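Local atomic coordinates of tubulin-specific chaperone A (Saccharomyces cerevisiae, PDB entry 1QSD), a protein that binds beta-tubulin and acts as a folding cofactor at an early step of the tubulin folding pathway. Residues A32-L37 with Y46-Q51; Q5-V10 with G85-S90; R15-E20 with E67-F72; K28-H33 with E53-T58. One frame throughout, in Å; residues are numbered along the deposited sequence.

Interaction 1: A32-L37 with Y46-Q51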
loop_
_atom_site.group_PDB
_atom_site.type_symbol
_atom_site.label_atom_id
_atom_site.label_comp_id
_atom_site.label_asym_id
_atom_site.label_seq_id
_atom_site.Cartn_x
_atom_site.Cartn_y
_atom_site.Cartn_z
ATOM N N ALA A 32 12.648 7.501 -6.122
ATOM C CA ALA A 32 13.671 7.391 -7.158
ATOM C C ALA A 32 13.117 8.052 -8.411
ATOM O O ALA A 32 13.790 8.861 -9.064
ATOM C CB ALA A 32 14.005 5.915 -7.432
ATOM N N HIS A 33 11.853 7.749 -8.690
ATOM C CA HIS A 33 11.159 8.285 -9.844
ATOM C C HIS A 33 10.998 9.801 -9.788
ATOM O O HIS A 33 11.256 10.485 -10.779
ATOM C CB HIS A 33 9.797 7.617 -10.008
ATOM C CG HIS A 33 9.101 7.991 -11.283
ATOM N ND1 HIS A 33 9.785 8.353 -12.424
ATOM C CD2 HIS A 33 7.786 8.035 -11.597
ATOM C CE1 HIS A 33 8.918 8.598 -13.394
ATOM N NE2 HIS A 33 7.698 8.417 -12.916
ATOM N N VAL A 34 10.549 10.313 -8.646
ATOM C CA VAL A 34 10.369 11.750 -8.459
ATOM C C VAL A 34 11.719 12.458 -8.564
ATOM O O VAL A 34 11.806 13.558 -9.125
ATOM C CB VAL A 34 9.732 12.070 -7.083
ATOM C CG1 VAL A 34 9.782 13.564 -6.803
ATOM C CG2 VAL A 34 8.290 11.597 -7.057
ATOM N N ALA A 35 12.761 11.808 -8.032
ATOM C CA ALA A 35 14.126 12.342 -8.049
ATOM C C ALA A 35 14.583 12.630 -9.479
ATOM O O ALA A 35 15.090 13.722 -9.767
ATOM C CB ALA A 35 15.081 11.375 -7.369
ATOM N N LYS A 36 14.366 11.660 -10.368
ATOM C CA LYS A 36 14.718 11.788 -11.774
ATOM C C LYS A 36 13.985 12.919 -12.469
ATOM O O LYS A 36 14.586 13.649 -13.250
ATOM C CB LYS A 36 14.491 10.478 -12.518
ATOM C CG LYS A 36 15.694 9.563 -12.457
ATOM C CD LYS A 36 15.545 8.375 -13.379
ATOM C CE LYS A 36 16.838 7.577 -13.480
ATOM N NZ LYS A 36 16.620 6.310 -14.247
ATOM N N LEU A 37 12.697 13.082 -12.198
ATOM C CA LEU A 37 11.948 14.180 -12.815
ATOM C C LEU A 37 12.337 15.542 -12.240
ATOM O O LEU A 37 12.189 16.575 -12.901
ATOM C CB LEU A 37 10.450 14.004 -12.612
ATOM C CG LEU A 37 9.816 12.816 -13.294
ATOM C CD1 LEU A 37 8.333 12.817 -13.019
ATOM C CD2 LEU A 37 10.093 12.905 -14.758
ATOM N N TYR A 46 3.736 20.606 -13.909
ATOM C CA TYR A 46 2.567 19.799 -13.677
ATOM C C TYR A 46 2.889 18.289 -13.706
ATOM O O TYR A 46 2.386 17.534 -12.890
ATOM C CB TYR A 46 1.473 20.173 -14.686
ATOM C CG TYR A 46 0.211 19.370 -14.521
ATOM C CD1 TYR A 46 -0.513 19.414 -13.325
ATOM C CD2 TYR A 46 -0.207 18.484 -15.523
ATOM C CE1 TYR A 46 -1.613 18.589 -13.126
ATOM C CE2 TYR A 46 -1.295 17.662 -15.339
ATOM C CZ TYR A 46 -1.992 17.711 -14.147
ATOM O OH TYR A 46 -3.064 16.878 -13.985
ATOM N N ASP A 47 3.759 17.838 -14.590
ATOM C CA ASP A 47 4.066 16.408 -14.600
ATOM C C ASP A 47 4.827 16.017 -13.345
ATOM O O ASP A 47 4.642 14.922 -12.813
ATOM C CB ASP A 47 4.870 16.015 -15.832
ATOM C CG ASP A 47 4.059 16.112 -17.106
ATOM O OD1 ASP A 47 4.595 16.601 -18.134
ATOM O OD2 ASP A 47 2.885 15.702 -17.081
ATOM N N LEU A 48 5.721 16.893 -12.898
ATOM C CA LEU A 48 6.478 16.612 -11.685
ATOM C C LEU A 48 5.478 16.577 -10.513
ATOM O O LEU A 48 5.474 15.654 -9.702
ATOM C CB LEU A 48 7.545 17.701 -11.460
ATOM C CG LEU A 48 8.182 17.791 -10.076
ATOM C CD1 LEU A 48 8.992 16.555 -9.756
ATOM C CD2 LEU A 48 9.045 19.032 -10.027
ATOM N N LYS A 49 4.602 17.571 -10.469
ATOM C CA LYS A 49 3.609 17.691 -9.405
ATOM C C LYS A 49 2.687 16.451 -9.298
ATOM O O LYS A 49 2.401 15.977 -8.197
ATOM C CB LYS A 49 2.820 18.980 -9.602
ATOM C CG LYS A 49 1.986 19.390 -8.453
ATOM C CD LYS A 49 2.805 19.679 -7.233
ATOM C CE LYS A 49 3.086 18.426 -6.409
ATOM N NZ LYS A 49 3.932 18.724 -5.218
ATOM N N LYS A 50 2.277 15.894 -10.438
ATOM C CA LYS A 50 1.438 14.688 -10.440
ATOM C C LYS A 50 2.130 13.597 -9.625
ATOM O O LYS A 50 1.530 12.976 -8.759
ATOM C CB LYS A 50 1.208 14.200 -11.873
ATOM C CG LYS A 50 0.197 15.025 -12.630
ATOM C CD LYS A 50 0.230 14.739 -14.142
ATOM C CE LYS A 50 -0.141 13.309 -14.449
ATOM N NZ LYS A 50 -0.263 13.077 -15.891
ATOM N N GLN A 51 3.423 13.451 -9.850
ATOM C CA GLN A 51 4.227 12.456 -9.178
ATOM C C GLN A 51 4.504 12.748 -7.725
ATOM O O GLN A 51 4.562 11.829 -6.918
ATOM C CB GLN A 51 5.550 12.280 -9.903
ATOM C CG GLN A 51 5.884 10.845 -10.164
ATOM C CD GLN A 51 5.119 10.289 -11.343
ATOM O OE1 GLN A 51 5.710 9.710 -12.263
ATOM N NE2 GLN A 51 3.801 10.457 -11.335
#
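Leu48 lies across the flank of Leu37, its CD1 methyl 4.1 Å from Leu37 CB, and the same CD1 reaches Val34 CG1 at 4.3 Å. Leu48 CG stands anti to the backbone N (chi1 164°), and the second bend of the side chain brings CD1 closer to the facing helix than the outset of the side chain would suggest. One turn along, the two methyls of Val34 divide their work: CG1 faces Leu48, while CG2 packs 4.0 Å from Gln51 CG and 3.7 Å from the carbonyl Gln51 O. The Val34 and Gln51 side chains lie alongside, pointing opposite ways. Gln51, bent at chi2, turns its amide toward His33 and Leu37, but the approach of its OE1 to the His33 ring is poorly angled and crowded in the model, so it stays doubtful. The segments are nearly antiparallel at 164°, their axes 9.8 Å apart, near the connection of helices 5-39 and 45-81. The second subunit covers one side, where its Ile8 packs on Leu37 and its Lys9 forms a salt bridge with Asp47. Between the two segments, with no hydrogen bond, the contact rests mainly on van der Waals packing of aliphatic groups, Gln51 CB and CG included.

Interaction 2: Q5-V10 with G85-S90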
loop_
_atom_site.group_PDB
_atom_site.type_symbol
_atom_site.label_atom_id
_atom_site.label_comp_id
_atom_site.label_asym_id
_atom_site.label_seq_id
_atom_site.Cartn_x
_atom_site.Cartn_y
_atom_site.Cartn_z
ATOM N N GLN A 5 -4.551 -18.646 20.845
ATOM C CA GLN A 5 -4.545 -17.199 20.941
ATOM C C GLN A 5 -3.121 -16.629 20.796
ATOM O O GLN A 5 -2.926 -15.599 20.156
ATOM C CB GLN A 5 -5.194 -16.754 22.247
ATOM C CG GLN A 5 -5.529 -15.279 22.253
ATOM C CD GLN A 5 -6.325 -14.835 23.457
ATOM O OE1 GLN A 5 -6.934 -13.762 23.450
ATOM N NE2 GLN A 5 -6.306 -15.640 24.512
ATOM N N LEU A 6 -2.131 -17.326 21.352
ATOM C CA LEU A 6 -0.745 -16.917 21.229
ATOM C C LEU A 6 -0.368 -16.820 19.740
ATOM O O LEU A 6 0.092 -15.766 19.270
ATOM C CB LEU A 6 0.186 -17.917 21.934
ATOM C CG LEU A 6 1.690 -17.586 21.795
ATOM C CD1 LEU A 6 1.971 -16.182 22.360
ATOM C CD2 LEU A 6 2.550 -18.650 22.502
ATOM N N ASP A 7 -0.578 -17.916 19.006
ATOM C CA ASP A 7 -0.253 -17.964 17.580
ATOM C C ASP A 7 -0.949 -16.854 16.782
ATOM O O ASP A 7 -0.367 -16.299 15.838
ATOM C CB ASP A 7 -0.617 -19.326 16.975
ATOM C CG ASP A 7 0.092 -20.490 17.658
ATOM O OD1 ASP A 7 -0.431 -21.635 17.581
ATOM O OD2 ASP A 7 1.168 -20.272 18.266
ATOM N N ILE A 8 -2.194 -16.548 17.143
ATOM C CA ILE A 8 -2.931 -15.518 16.432
ATOM C C ILE A 8 -2.270 -14.162 16.649
ATOM O O ILE A 8 -2.058 -13.424 15.684
ATOM C CB ILE A 8 -4.459 -15.492 16.821
ATOM C CG1 ILE A 8 -5.172 -16.734 16.252
ATOM C CG2 ILE A 8 -5.145 -14.253 16.229
ATOM C CD1 ILE A 8 -6.525 -17.021 16.908
ATOM N N LYS A 9 -1.937 -13.842 17.903
ATOM C CA LYS A 9 -1.282 -12.569 18.222
ATOM C C LYS A 9 0.097 -12.472 17.550
ATOM O O LYS A 9 0.398 -11.468 16.931
ATOM C CB LYS A 9 -1.180 -12.367 19.736
ATOM C CG LYS A 9 -2.547 -12.203 20.397
ATOM C CD LYS A 9 -2.451 -11.879 21.855
ATOM C CE LYS A 9 -3.848 -11.834 22.472
ATOM N NZ LYS A 9 -4.748 -10.816 21.846
ATOM N N VAL A 10 0.890 -13.539 17.586
ATOM C CA VAL A 10 2.199 -13.519 16.943
ATOM C C VAL A 10 2.054 -13.246 15.455
ATOM O O VAL A 10 2.681 -12.333 14.935
ATOM C CB VAL A 10 2.951 -14.836 17.117
ATOM C CG1 VAL A 10 4.243 -14.803 16.338
ATOM C CG2 VAL A 10 3.242 -15.091 18.590
ATOM N N GLY A 85 0.796 -21.052 29.430
ATOM C CA GLY A 85 0.696 -22.206 28.567
ATOM C C GLY A 85 1.966 -23.019 28.419
ATOM O O GLY A 85 3.015 -22.748 29.009
ATOM N N THR A 86 1.892 -23.988 27.531
ATOM C CA THR A 86 3.009 -24.860 27.297
ATOM C C THR A 86 3.708 -24.576 25.956
ATOM O O THR A 86 4.657 -25.267 25.591
ATOM C CB THR A 86 2.521 -26.335 27.396
ATOM O OG1 THR A 86 3.633 -27.232 27.302
ATOM C CG2 THR A 86 1.471 -26.643 26.309
ATOM N N GLU A 87 3.245 -23.581 25.208
ATOM C CA GLU A 87 3.885 -23.292 23.931
ATOM C C GLU A 87 5.215 -22.587 24.129
ATOM O O GLU A 87 5.436 -21.897 25.134
ATOM C CB GLU A 87 3.002 -22.429 23.028
ATOM C CG GLU A 87 1.734 -23.094 22.524
ATOM C CD GLU A 87 1.094 -22.311 21.373
ATOM O OE1 GLU A 87 0.075 -21.637 21.589
ATOM O OE2 GLU A 87 1.630 -22.360 20.245
ATOM N N ASP A 88 6.091 -22.782 23.156
ATOM C CA ASP A 88 7.408 -22.179 23.135
ATOM C C ASP A 88 7.135 -20.725 22.721
ATOM O O ASP A 88 6.506 -20.502 21.689
ATOM C CB ASP A 88 8.227 -22.936 22.074
ATOM C CG ASP A 88 9.578 -22.330 21.823
ATOM O OD1 ASP A 88 9.966 -21.392 22.556
ATOM O OD2 ASP A 88 10.251 -22.809 20.883
ATOM N N VAL A 89 7.523 -19.751 23.539
ATOM C CA VAL A 89 7.293 -18.343 23.199
ATOM C C VAL A 89 8.477 -17.610 22.523
ATOM O O VAL A 89 8.472 -16.375 22.416
ATOM C CB VAL A 89 6.834 -17.534 24.429
ATOM C CG1 VAL A 89 5.611 -18.183 25.044
ATOM C CG2 VAL A 89 7.949 -17.443 25.458
ATOM N N SER A 90 9.445 -18.360 22.002
ATOM C CA SER A 90 10.591 -17.751 21.359
ATOM C C SER A 90 10.188 -16.970 20.125
ATOM O O SER A 90 10.702 -15.871 19.893
ATOM C CB SER A 90 11.626 -18.810 21.005
ATOM O OG SER A 90 11.944 -19.578 22.151
#
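Leu6 and Glu87 bring the backbones nearest, with CA atoms still 8.3 Å apart, where the first turn of helix 5-39 faces the irregular chain 85-90; side chains therefore bridge the distance. Leu6 and Glu87 overlap along their lengths while heading opposite ways, Leu6 CD2 lying 3.8 Å from Glu87 CB and Leu6 CB 3.7 Å from Glu87 OE1. With Leu6 CG anti to the backbone N (chi1 177°), CD2 is carried toward the loop, where it also meets Val89 CG1 at 4.0 Å. Phe79 and Tyr83 also touch Leu6, adding to a small apolar patch. The loop carrying Glu87 links helix 45-81 to helix 90-104, and its last residues form an Asx turn: Asp88 OD1 accepts from Ser90 N and, through its syn lone pair, from Ser90 OG, with Val89 at the N-cap position. Beside the patch two carboxylates nearly perpendicular to each other (87°) come close, Asp7 OD2 standing 2.9 Å from Glu87 OE2. Such a separation would be costly for two full negative charges and may mean that the pair shares a proton. Replacing Asp7 by an alanine takes away both carboxylate oxygens, and Glu87 OE2 would probably be left without the partner with which it may share a proton, and less confined. Glu87 OE1 is separately hydrogen-bonded to Thr4 OG1, just before the helix.

Interaction 3: R15-E20 with E67-F72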
loop_
_atom_site.group_PDB
_atom_site.type_symbol
_atom_site.label_atom_id
_atom_site.label_comp_id
_atom_site.label_asym_id
_atom_site.label_seq_id
_atom_site.Cartn_x
_atom_site.Cartn_y
_atom_site.Cartn_z
ATOM N N ARG A 15 2.706 -10.227 10.416
ATOM C CA ARG A 15 2.178 -9.810 9.136
ATOM C C ARG A 15 2.175 -8.304 8.993
ATOM O O ARG A 15 2.399 -7.761 7.903
ATOM C CB ARG A 15 0.835 -10.475 8.880
ATOM C CG ARG A 15 0.997 -12.025 8.879
ATOM C CD ARG A 15 2.325 -12.460 8.196
ATOM N NE ARG A 15 2.667 -13.888 8.276
ATOM C CZ ARG A 15 2.751 -14.610 9.398
ATOM N NH1 ARG A 15 2.494 -14.068 10.583
ATOM N NH2 ARG A 15 3.179 -15.871 9.340
ATOM N N LEU A 16 2.060 -7.615 10.113
ATOM C CA LEU A 16 2.101 -6.160 10.063
ATOM C C LEU A 16 3.527 -5.695 9.732
ATOM O O LEU A 16 3.724 -4.803 8.910
ATOM C CB LEU A 16 1.634 -5.538 11.387
ATOM C CG LEU A 16 0.172 -5.125 11.472
ATOM C CD1 LEU A 16 -0.049 -4.256 12.699
ATOM C CD2 LEU A 16 -0.175 -4.335 10.232
ATOM N N THR A 17 4.525 -6.318 10.347
ATOM C CA THR A 17 5.898 -5.918 10.077
ATOM C C THR A 17 6.318 -6.287 8.660
ATOM O O THR A 17 7.137 -5.599 8.067
ATOM C CB THR A 17 6.917 -6.443 11.133
ATOM O OG1 THR A 17 7.088 -7.860 10.994
ATOM C CG2 THR A 17 6.449 -6.084 12.555
ATOM N N LYS A 18 5.752 -7.350 8.099
ATOM C CA LYS A 18 6.066 -7.722 6.723
ATOM C C LYS A 18 5.369 -6.738 5.748
ATOM O O LYS A 18 5.901 -6.431 4.674
ATOM C CB LYS A 18 5.629 -9.153 6.440
ATOM C CG LYS A 18 6.239 -9.736 5.180
ATOM C CD LYS A 18 5.589 -11.062 4.772
ATOM C CE LYS A 18 6.190 -11.575 3.469
ATOM N NZ LYS A 18 5.395 -12.678 2.883
ATOM N N GLU A 19 4.180 -6.251 6.111
ATOM C CA GLU A 19 3.451 -5.274 5.286
ATOM C C GLU A 19 4.244 -3.949 5.201
ATOM O O GLU A 19 4.393 -3.365 4.122
ATOM C CB GLU A 19 2.058 -5.025 5.871
ATOM C CG GLU A 19 1.335 -3.821 5.288
ATOM C CD GLU A 19 -0.126 -3.698 5.736
ATOM O OE1 GLU A 19 -0.772 -2.687 5.367
ATOM O OE2 GLU A 19 -0.635 -4.606 6.435
ATOM N N GLU A 20 4.772 -3.494 6.335
ATOM C CA GLU A 20 5.572 -2.270 6.409
ATOM C C GLU A 20 6.745 -2.354 5.438
ATOM O O GLU A 20 7.105 -1.365 4.802
ATOM C CB GLU A 20 6.108 -2.091 7.834
ATOM C CG GLU A 20 6.824 -0.783 8.103
ATOM C CD GLU A 20 8.337 -0.855 7.903
ATOM O OE1 GLU A 20 8.892 -1.943 7.637
ATOM O OE2 GLU A 20 8.985 0.200 8.033
ATOM N N GLU A 67 1.653 3.044 14.060
ATOM C CA GLU A 67 0.777 3.093 15.221
ATOM C C GLU A 67 0.245 1.674 15.504
ATOM O O GLU A 67 0.308 1.204 16.630
ATOM C CB GLU A 67 -0.393 4.064 14.969
ATOM C CG GLU A 67 -0.004 5.552 15.021
ATOM C CD GLU A 67 -1.066 6.497 14.425
ATOM O OE1 GLU A 67 -0.715 7.365 13.575
ATOM O OE2 GLU A 67 -2.255 6.376 14.809
ATOM N N LYS A 68 -0.207 0.980 14.461
ATOM C CA LYS A 68 -0.740 -0.376 14.598
ATOM C C LYS A 68 0.297 -1.409 14.945
ATOM O O LYS A 68 -0.002 -2.378 15.623
ATOM C CB LYS A 68 -1.546 -0.787 13.370
ATOM C CG LYS A 68 -2.866 -0.062 13.319
ATOM C CD LYS A 68 -3.728 -0.535 12.213
ATOM C CE LYS A 68 -4.989 0.300 12.142
ATOM N NZ LYS A 68 -5.799 -0.086 10.945
ATOM N N ILE A 69 1.517 -1.218 14.484
ATOM C CA ILE A 69 2.587 -2.133 14.846
ATOM C C ILE A 69 2.846 -1.995 16.362
ATOM O O ILE A 69 2.987 -2.997 17.075
ATOM C CB ILE A 69 3.866 -1.857 14.018
ATOM C CG1 ILE A 69 3.650 -2.346 12.587
ATOM C CG2 ILE A 69 5.079 -2.560 14.615
ATOM C CD1 ILE A 69 4.867 -2.209 11.698
ATOM N N ARG A 70 2.814 -0.765 16.872
ATOM C CA ARG A 70 3.022 -0.558 18.294
ATOM C C ARG A 70 1.884 -1.201 19.097
ATOM O O ARG A 70 2.149 -1.940 20.040
ATOM C CB ARG A 70 3.116 0.931 18.601
ATOM C CG ARG A 70 3.366 1.220 20.053
ATOM C CD ARG A 70 2.994 2.638 20.361
ATOM N NE ARG A 70 3.782 3.116 21.487
ATOM C CZ ARG A 70 4.950 3.743 21.365
ATOM N NH1 ARG A 70 5.460 3.972 20.156
ATOM N NH2 ARG A 70 5.597 4.153 22.452
ATOM N N GLU A 71 0.626 -0.934 18.727
ATOM C CA GLU A 71 -0.538 -1.526 19.412
ATOM C C GLU A 71 -0.458 -3.048 19.405
ATOM O O GLU A 71 -0.666 -3.693 20.426
ATOM C CB GLU A 71 -1.855 -1.150 18.709
ATOM C CG GLU A 71 -2.184 0.316 18.686
ATOM C CD GLU A 71 -3.399 0.634 17.828
ATOM O OE1 GLU A 71 -3.620 1.833 17.576
ATOM O OE2 GLU A 71 -4.117 -0.300 17.399
ATOM N N PHE A 72 -0.182 -3.623 18.242
ATOM C CA PHE A 72 -0.093 -5.063 18.146
ATOM C C PHE A 72 1.060 -5.579 18.991
ATOM O O PHE A 72 0.964 -6.658 19.608
ATOM C CB PHE A 72 0.049 -5.499 16.695
ATOM C CG PHE A 72 -1.227 -5.384 15.900
ATOM C CD1 PHE A 72 -2.152 -4.375 16.169
ATOM C CD2 PHE A 72 -1.484 -6.265 14.849
ATOM C CE1 PHE A 72 -3.311 -4.239 15.403
ATOM C CE2 PHE A 72 -2.631 -6.144 14.078
ATOM C CZ PHE A 72 -3.550 -5.122 14.353
#
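Helical segments 15-20 and 67-72 run nearly antiparallel, 160° between their directions and 9.9 Å between their axes, with Leu16 and Ile69 nearest at the CA atoms (6.3 Å). Leu16 contributes the largest share of the contact. Its CD1 methyl sits over one face of the Phe72 ring, 3.5 Å from the centroid and 22° off the ring normal, a close CH-pi contact displaced toward the CD2 and CE2 rim. The two side chains cross at about a right angle, and Leu16 CG follows its methyl to 3.9 Å from Phe72 CD2. The same methyl lies 3.8 Å from Lys68 CB and 3.5 Å from the carbonyl Lys68 O, nestling in the corner formed by the ring and the backbone carbonyl one turn before it. Behind it, Leu16 CB rests on Ile69 CG1 at 4.0 Å. Ile69 CG1 is anti to the carbonyl carbon (chi1 -73°), and the chain then extends, carrying CD1 to within 4.1 Å of Glu20 CB and beside Thr17. On one side Ala99 and Leu102 of helix 90-104 cover Thr17, Glu20 and Ile69. On another, the second subunit takes over: its Asp57 forms a salt bridge with Lys68, and its Lys50 makes a cation-pi contact with Phe72. An alanine at Phe72 removes the face under Leu16 CD1, which would probably open a gap there and leave that Lys50 without its cation-pi partner. Such an antiparallel pair, joined by apolar side chains and flanked by a second subunit, belongs to a four-helix bundle.

Interaction 4: K28-H33 with E53-T58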
loop_
_atom_site.group_PDB
_atom_site.type_symbol
_atom_site.label_atom_id
_atom_site.label_comp_id
_atom_site.label_asym_id
_atom_site.label_seq_id
_atom_site.Cartn_x
_atom_site.Cartn_y
_atom_site.Cartn_z
ATOM N N LYS A 28 10.252 3.722 -1.620
ATOM C CA LYS A 28 11.615 3.911 -2.108
ATOM C C LYS A 28 11.677 4.020 -3.625
ATOM O O LYS A 28 12.428 4.827 -4.173
ATOM C CB LYS A 28 12.511 2.773 -1.628
ATOM C CG LYS A 28 13.961 2.977 -1.974
ATOM C CD LYS A 28 14.910 2.130 -1.131
ATOM C CE LYS A 28 16.362 2.528 -1.436
ATOM N NZ LYS A 28 17.381 1.815 -0.615
ATOM N N ASP A 29 10.874 3.203 -4.296
ATOM C CA ASP A 29 10.799 3.186 -5.749
ATOM C C ASP A 29 10.166 4.485 -6.311
ATOM O O ASP A 29 10.540 4.947 -7.389
ATOM C CB ASP A 29 10.002 1.958 -6.193
ATOM C CG ASP A 29 10.037 1.745 -7.687
ATOM O OD1 ASP A 29 8.962 1.836 -8.322
ATOM O OD2 ASP A 29 11.137 1.483 -8.232
ATOM N N GLN A 30 9.215 5.063 -5.577
ATOM C CA GLN A 30 8.549 6.297 -5.986
ATOM C C GLN A 30 9.456 7.525 -5.842
ATOM O O GLN A 30 9.410 8.438 -6.672
ATOM C CB GLN A 30 7.244 6.500 -5.212
ATOM C CG GLN A 30 6.094 5.613 -5.682
ATOM C CD GLN A 30 4.802 5.870 -4.924
ATOM O OE1 GLN A 30 4.322 7.000 -4.855
ATOM N NE2 GLN A 30 4.240 4.825 -4.349
ATOM N N GLU A 31 10.262 7.561 -4.787
ATOM C CA GLU A 31 11.185 8.670 -4.569
ATOM C C GLU A 31 12.274 8.685 -5.646
ATOM O O GLU A 31 12.784 9.744 -6.023
ATOM C CB GLU A 31 11.832 8.562 -3.190
ATOM C CG GLU A 31 10.932 8.987 -2.056
ATOM C CD GLU A 31 11.398 8.448 -0.729
ATOM O OE1 GLU A 31 12.624 8.353 -0.536
ATOM O OE2 GLU A 31 10.541 8.090 0.113
ATOM N N ALA A 32 12.648 7.501 -6.122
ATOM C CA ALA A 32 13.671 7.391 -7.158
ATOM C C ALA A 32 13.117 8.052 -8.411
ATOM O O ALA A 32 13.790 8.861 -9.064
ATOM C CB ALA A 32 14.005 5.915 -7.432
ATOM N N HIS A 33 11.853 7.749 -8.690
ATOM C CA HIS A 33 11.159 8.285 -9.844
ATOM C C HIS A 33 10.998 9.801 -9.788
ATOM O O HIS A 33 11.256 10.485 -10.779
ATOM C CB HIS A 33 9.797 7.617 -10.008
ATOM C CG HIS A 33 9.101 7.991 -11.283
ATOM N ND1 HIS A 33 9.785 8.353 -12.424
ATOM C CD2 HIS A 33 7.786 8.035 -11.597
ATOM C CE1 HIS A 33 8.918 8.598 -13.394
ATOM N NE2 HIS A 33 7.698 8.417 -12.916
ATOM N N GLU A 53 2.618 14.543 -5.613
ATOM C CA GLU A 53 1.351 14.360 -4.933
ATOM C C GLU A 53 1.141 12.875 -4.620
ATOM O O GLU A 53 0.727 12.528 -3.513
ATOM C CB GLU A 53 0.229 14.883 -5.828
ATOM C CG GLU A 53 -0.826 13.834 -6.238
ATOM C CD GLU A 53 -1.474 14.110 -7.592
ATOM O OE1 GLU A 53 -2.550 14.750 -7.648
ATOM O OE2 GLU A 53 -0.913 13.662 -8.607
ATOM N N VAL A 54 1.439 11.997 -5.582
ATOM C CA VAL A 54 1.266 10.560 -5.372
ATOM C C VAL A 54 2.218 10.091 -4.283
ATOM O O VAL A 54 1.819 9.346 -3.377
ATOM C CB VAL A 54 1.483 9.731 -6.669
ATOM C CG1 VAL A 54 1.595 8.240 -6.346
ATOM C CG2 VAL A 54 0.318 9.944 -7.628
ATOM N N LEU A 55 3.463 10.557 -4.336
ATOM C CA LEU A 55 4.428 10.163 -3.322
ATOM C C LEU A 55 3.897 10.523 -1.931
ATOM O O LEU A 55 3.885 9.677 -1.041
ATOM C CB LEU A 55 5.798 10.821 -3.568
ATOM C CG LEU A 55 6.902 10.436 -2.563
ATOM C CD1 LEU A 55 7.202 8.961 -2.668
ATOM C CD2 LEU A 55 8.162 11.238 -2.789
ATOM N N ASP A 56 3.399 11.753 -1.783
ATOM C CA ASP A 56 2.870 12.251 -0.506
ATOM C C ASP A 56 1.778 11.351 0.041
ATOM O O ASP A 56 1.666 11.181 1.250
ATOM C CB ASP A 56 2.316 13.683 -0.640
ATOM C CG ASP A 56 3.391 14.733 -0.935
ATOM O OD1 ASP A 56 3.020 15.894 -1.187
ATOM O OD2 ASP A 56 4.601 14.419 -0.922
ATOM N N ASP A 57 0.948 10.814 -0.844
ATOM C CA ASP A 57 -0.124 9.930 -0.430
ATOM C C ASP A 57 0.464 8.654 0.147
ATOM O O ASP A 57 0.131 8.259 1.267
ATOM C CB ASP A 57 -1.053 9.627 -1.605
ATOM C CG ASP A 57 -2.042 10.739 -1.854
ATOM O OD1 ASP A 57 -3.201 10.438 -2.220
ATOM O OD2 ASP A 57 -1.667 11.918 -1.663
ATOM N N THR A 58 1.359 8.031 -0.611
ATOM C CA THR A 58 2.030 6.817 -0.179
ATOM C C THR A 58 2.592 7.034 1.229
ATOM O O THR A 58 2.329 6.255 2.131
ATOM C CB THR A 58 3.170 6.473 -1.145
ATOM O OG1 THR A 58 2.641 6.360 -2.473
ATOM C CG2 THR A 58 3.833 5.165 -0.759
#
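Within the antiparallel hairpin formed by helices 5-39 and 45-81, Gln30 bridges to Thr58 with a hydrogen bond from Gln30 NE2 to Thr58 OG1. The bond is 2.9 Å long but bent, its N-H...acceptor angle being 135°, and the hydroxyl lies 20° out of the amide plane. Gln30 runs extended beyond CG (chi2 -178°), which carries the amide across the interface to meet Thr58 coming from the opposite direction. On its other branch, Gln30 OE1 packs 3.3 Å from the methyl Val54 CG1. At the root of the same side chain, Gln30 CB touches Leu55 CD1 at 3.5 Å. The other methyl of Leu55 is used as well: Glu31 CG, whose side chain crosses Leu55 at about a right angle, lies 3.6 Å from Leu55 CD2. One glutamine thus combines a polar tip with an aliphatic base, while Leu55 spreads its two methyls between neighbouring residues of helix 5-39. Leu27, one turn earlier on that helix, packs against both Leu55 and Thr58. The helices of the second subunit close in alongside, with Glu19 of that subunit against Gln30, its Phe72 against Val54 and its Tyr23 against Thr58.

How the interactions relate
Interactions 1, 3 and 4 are buried contacts between the same two antiparallel helices, 5-39 and 45-81, whereas interaction 2 is a surface contact joining the start of helix 5-39 to the loop before helix 90-104. Interaction 3 lies nearest the chain's centre and is the aromatic one; interaction 4 is the only one with a hydrogen bond across its segments, and interaction 1 is chiefly aliphatic. Interactions 1 and 4 are consecutive, sharing Ala32 and His33 and touching through Val34 and Leu55. Interaction 2 lies beyond the chain's centre from both, about 46 Å from interaction 1 between centres, and sets two closely approaching carboxylates beside a leucine. All four adjoin the second subunit.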